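Local coordinates for uncharacterized protein ydaL (Escherichia coli, PDB 3QD7) that has DNA endonuclease activity and binds DNA, as a stand-alone small MutS-related protein built around an Smr domain, at residues Q55-C60 / A101-E106. Sequence-based numbering, arbitrary orientation.
Sequences QPVEEC and ARWLTE
The indole of Trp103 meets the first turn of helix 57-73 with the far edge of its six-membered ring. Cys60 CB lies in the ring plane at that edge, 3.9 Å from Trp103 CZ3. Val57 O also sits at the edge, near the plane, 3.7 Å from Trp103 CH2. The carbonyl carbon of Cys60 approaches obliquely, with Cys60 C 3.6 Å from Trp103 CZ3. The ring of Tyr99, one turn earlier in helix 92-105, meets the indole with the planes about 20° apart. Val57 adds a looser apolar touch, its CG1 4.4 Å from Trp103 CH2. Trp103 CG stands anti to its own carbonyl carbon (chi1 -63°), which sends the indole across the gap between the helices. The indole spans backbones that are well apart, with Cys60 CA and Trp103 CA 10.3 Å from each other. On the five-membered ring, NE1 donates a hydrogen bond to Thr11 O, which ties the ring to the N-terminal segment and helps fix its rotation. An alanine in place of Trp103 would probably open a gap beside Cys60 and Val57 and leave Thr11 O without the indole donor. This is helix-to-helix packing within the alpha/beta/alpha fold of the Smr domain, where the indole of Trp103, from the last turns of helix 92-105, reaches the first turn of helix 57-73.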
ATOM      1  N   GLN A  55      -2.651 -13.979   2.900  1.00 30.80           N
ATOM      2  CA  GLN A  55      -1.807 -14.278   1.741  1.00 29.26           C
ATOM      3  C   GLN A  55      -0.361 -14.365   2.159  1.00 25.93           C
ATOM      4  O   GLN A  55       0.145 -13.458   2.853  1.00 26.60           O
ATOM      5  CB  GLN A  55      -1.953 -13.223   0.643  1.00 26.21           C
ATOM      6  CG  GLN A  55      -3.380 -13.020   0.139  1.00 27.45           C
ATOM      7  CD  GLN A  55      -3.879 -14.148  -0.756  1.00 32.98           C
ATOM      8  OE1 GLN A  55      -3.126 -15.054  -1.131  1.00 30.39           O
ATOM      9  NE2 GLN A  55      -5.163 -14.091  -1.106  1.00 28.64           N
ATOM     10  N   PRO A  56       0.331 -15.430   1.713  1.00 25.71           N
ATOM     11  CA  PRO A  56       1.786 -15.541   1.918  1.00 28.73           C
ATOM     12  C   PRO A  56       2.535 -14.324   1.338  1.00 27.37           C
ATOM     13  O   PRO A  56       1.990 -13.610   0.487  1.00 28.39           O
ATOM     14  CB  PRO A  56       2.153 -16.836   1.180  1.00 26.71           C
ATOM     15  CG  PRO A  56       0.993 -17.122   0.254  1.00 28.32           C
ATOM     16  CD  PRO A  56      -0.217 -16.527   0.889  1.00 25.38           C
ATOM     17  N   VAL A  57       3.758 -14.076   1.800  1.00 24.90           N
ATOM     18  CA  VAL A  57       4.478 -12.851   1.428  1.00 26.30           C
ATOM     19  C   VAL A  57       4.759 -12.742  -0.084  1.00 25.46           C
ATOM     20  O   VAL A  57       4.557 -11.675  -0.668  1.00 24.81           O
ATOM     21  CB  VAL A  57       5.782 -12.647   2.274  1.00 31.68           C
ATOM     22  CG1 VAL A  57       6.691 -11.604   1.646  1.00 30.28           C
ATOM     23  CG2 VAL A  57       5.449 -12.240   3.700  1.00 22.04           C
ATOM     24  N   GLU A  58       5.201 -13.831  -0.720  1.00 35.04           N
ATOM     25  CA  GLU A  58       5.466 -13.839  -2.173  1.00 31.53           C
ATOM     26  C   GLU A  58       4.200 -13.602  -2.985  1.00 27.39           C
ATOM     27  O   GLU A  58       4.237 -12.964  -4.032  1.00 27.81           O
ATOM     28  CB  GLU A  58       6.075 -15.164  -2.618  1.00 32.25           C
ATOM     29  CG  GLU A  58       7.214 -15.128  -3.662  1.00 40.92           C
ATOM     30  CD  GLU A  58       7.496 -13.781  -4.324  1.00 47.06           C
ATOM     31  OE1 GLU A  58       7.251 -13.640  -5.539  1.00 40.61           O
ATOM     32  OE2 GLU A  58       8.022 -12.871  -3.645  1.00 45.11           O
ATOM     33  N   GLU A  59       3.078 -14.129  -2.514  1.00 25.85           N
ATOM     34  CA  GLU A  59       1.792 -13.872  -3.187  1.00 26.93           C
ATOM     35  C   GLU A  59       1.385 -12.401  -3.050  1.00 23.71           C
ATOM     36  O   GLU A  59       0.885 -11.820  -3.996  1.00 27.15           O
ATOM     37  CB  GLU A  59       0.699 -14.812  -2.671  1.00 25.82           C
ATOM     38  CG  GLU A  59      -0.603 -14.796  -3.489  1.00 35.93           C
ATOM     39  CD  GLU A  59      -0.489 -15.484  -4.886  1.00 42.51           C
ATOM     40  OE1 GLU A  59      -1.353 -15.229  -5.769  1.00 47.21           O
ATOM     41  OE2 GLU A  59       0.452 -16.281  -5.101  1.00 41.12           O
ATOM     42  N   CYS A  60       1.601 -11.812  -1.872  1.00 22.31           N
ATOM     43  CA  CYS A  60       1.379 -10.380  -1.645  1.00 25.47           C
ATOM     44  C   CYS A  60       2.201  -9.551  -2.603  1.00 24.43           C
ATOM     45  O   CYS A  60       1.702  -8.583  -3.149  1.00 25.57           O
ATOM     46  CB  CYS A  60       1.761  -9.971  -0.208  1.00 23.58           C
ATOM     47  SG  CYS A  60       0.614 -10.536   1.048  1.00 27.89           S
ATOM     48  N   ALA A 101       4.741  -1.267   3.011  1.00 23.56           N
ATOM     49  CA  ALA A 101       5.377   0.038   3.227  1.00 25.59           C
ATOM     50  C   ALA A 101       6.568   0.288   2.291  1.00 25.06           C
ATOM     51  O   ALA A 101       6.714   1.372   1.748  1.00 23.50           O
ATOM     52  CB  ALA A 101       5.813   0.185   4.678  1.00 23.29           C
ATOM     53  N   ARG A 102       7.429  -0.714   2.127  1.00 20.41           N
ATOM     54  CA  ARG A 102       8.574  -0.588   1.245  1.00 17.86           C
ATOM     55  C   ARG A 102       8.146  -0.616  -0.215  1.00 20.44           C
ATOM     56  O   ARG A 102       8.585   0.217  -1.003  1.00 21.34           O
ATOM     57  CB  ARG A 102       9.543  -1.744   1.494  1.00 22.08           C
ATOM     58  CG  ARG A 102      10.562  -1.922   0.386  1.00 24.61           C
ATOM     59  CD  ARG A 102      11.241  -3.245   0.505  1.00 35.19           C
ATOM     60  NE  ARG A 102      12.239  -3.213   1.569  1.00 39.52           N
ATOM     61  CZ  ARG A 102      13.177  -4.133   1.734  1.00 38.13           C
ATOM     62  NH1 ARG A 102      13.241  -5.168   0.897  1.00 35.41           N
ATOM     63  NH2 ARG A 102      14.048  -4.013   2.727  1.00 34.60           N
ATOM     64  N   TRP A 103       7.313  -1.590  -0.586  1.00 18.13           N
ATOM     65  CA  TRP A 103       6.937  -1.770  -2.002  1.00 19.89           C
ATOM     66  C   TRP A 103       6.305  -0.538  -2.627  1.00 21.91           C
ATOM     67  O   TRP A 103       6.570  -0.224  -3.791  1.00 15.10           O
ATOM     68  CB  TRP A 103       6.010  -2.973  -2.168  1.00 16.77           C
ATOM     69  CG  TRP A 103       6.648  -4.276  -1.787  1.00 17.53           C
ATOM     70  CD1 TRP A 103       7.984  -4.568  -1.747  1.00 18.60           C
ATOM     71  CD2 TRP A 103       5.965  -5.473  -1.406  1.00 19.67           C
ATOM     72  NE1 TRP A 103       8.173  -5.880  -1.356  1.00 23.80           N
ATOM     73  CE2 TRP A 103       6.946  -6.456  -1.148  1.00 22.78           C
ATOM     74  CE3 TRP A 103       4.627  -5.818  -1.291  1.00 15.88           C
ATOM     75  CZ2 TRP A 103       6.618  -7.758  -0.762  1.00 23.16           C
ATOM     76  CZ3 TRP A 103       4.299  -7.102  -0.915  1.00 20.17           C
ATOM     77  CH2 TRP A 103       5.292  -8.058  -0.638  1.00 19.60           C
ATOM     78  N   LEU A 104       5.483   0.179  -1.845  1.00 17.80           N
ATOM     79  CA  LEU A 104       4.800   1.338  -2.384  1.00 16.31           C
ATOM     80  C   LEU A 104       5.778   2.442  -2.724  1.00 22.24           C
ATOM     81  O   LEU A 104       5.567   3.144  -3.704  1.00 22.88           O
ATOM     82  CB  LEU A 104       3.692   1.851  -1.460  1.00 14.12           C
ATOM     83  CG  LEU A 104       2.507   0.919  -1.250  1.00 20.16           C
ATOM     84  CD1 LEU A 104       1.551   1.444  -0.158  1.00 19.92           C
ATOM     85  CD2 LEU A 104       1.773   0.644  -2.560  1.00 20.09           C
ATOM     86  N   THR A 105       6.857   2.590  -1.938  1.00 21.69           N
ATOM     87  CA  THR A 105       7.857   3.633  -2.230  1.00 22.58           C
ATOM     88  C   THR A 105       8.656   3.321  -3.512  1.00 25.36           C
ATOM     89  O   THR A 105       9.290   4.214  -4.085  1.00 27.86           O
ATOM     90  CB  THR A 105       8.851   3.866  -1.081  1.00 21.79           C
ATOM     91  OG1 THR A 105       9.708   2.726  -0.966  1.00 22.13           O
ATOM     92  CG2 THR A 105       8.134   4.111   0.269  1.00 21.52           C
ATOM     93  N   GLU A 106       8.615   2.066  -3.959  1.00 22.21           N
ATOM     94  CA  GLU A 106       9.373   1.638  -5.157  1.00 25.59           C
ATOM     95  C   GLU A 106       8.699   1.949  -6.508  1.00 28.03           C
ATOM     96  O   GLU A 106       9.339   1.871  -7.580  1.00 26.52           O
ATOM     97  CB  GLU A 106       9.721   0.155  -5.040  1.00 24.73           C
ATOM     98  CG  GLU A 106      10.767  -0.053  -3.990  1.00 24.33           C
ATOM     99  CD  GLU A 106      11.064  -1.498  -3.698  1.00 29.42           C
ATOM    100  OE1 GLU A 106      10.207  -2.354  -3.898  1.00 33.30           O
ATOM    101  OE2 GLU A 106      12.164  -1.781  -3.209  1.00 40.07           O
TER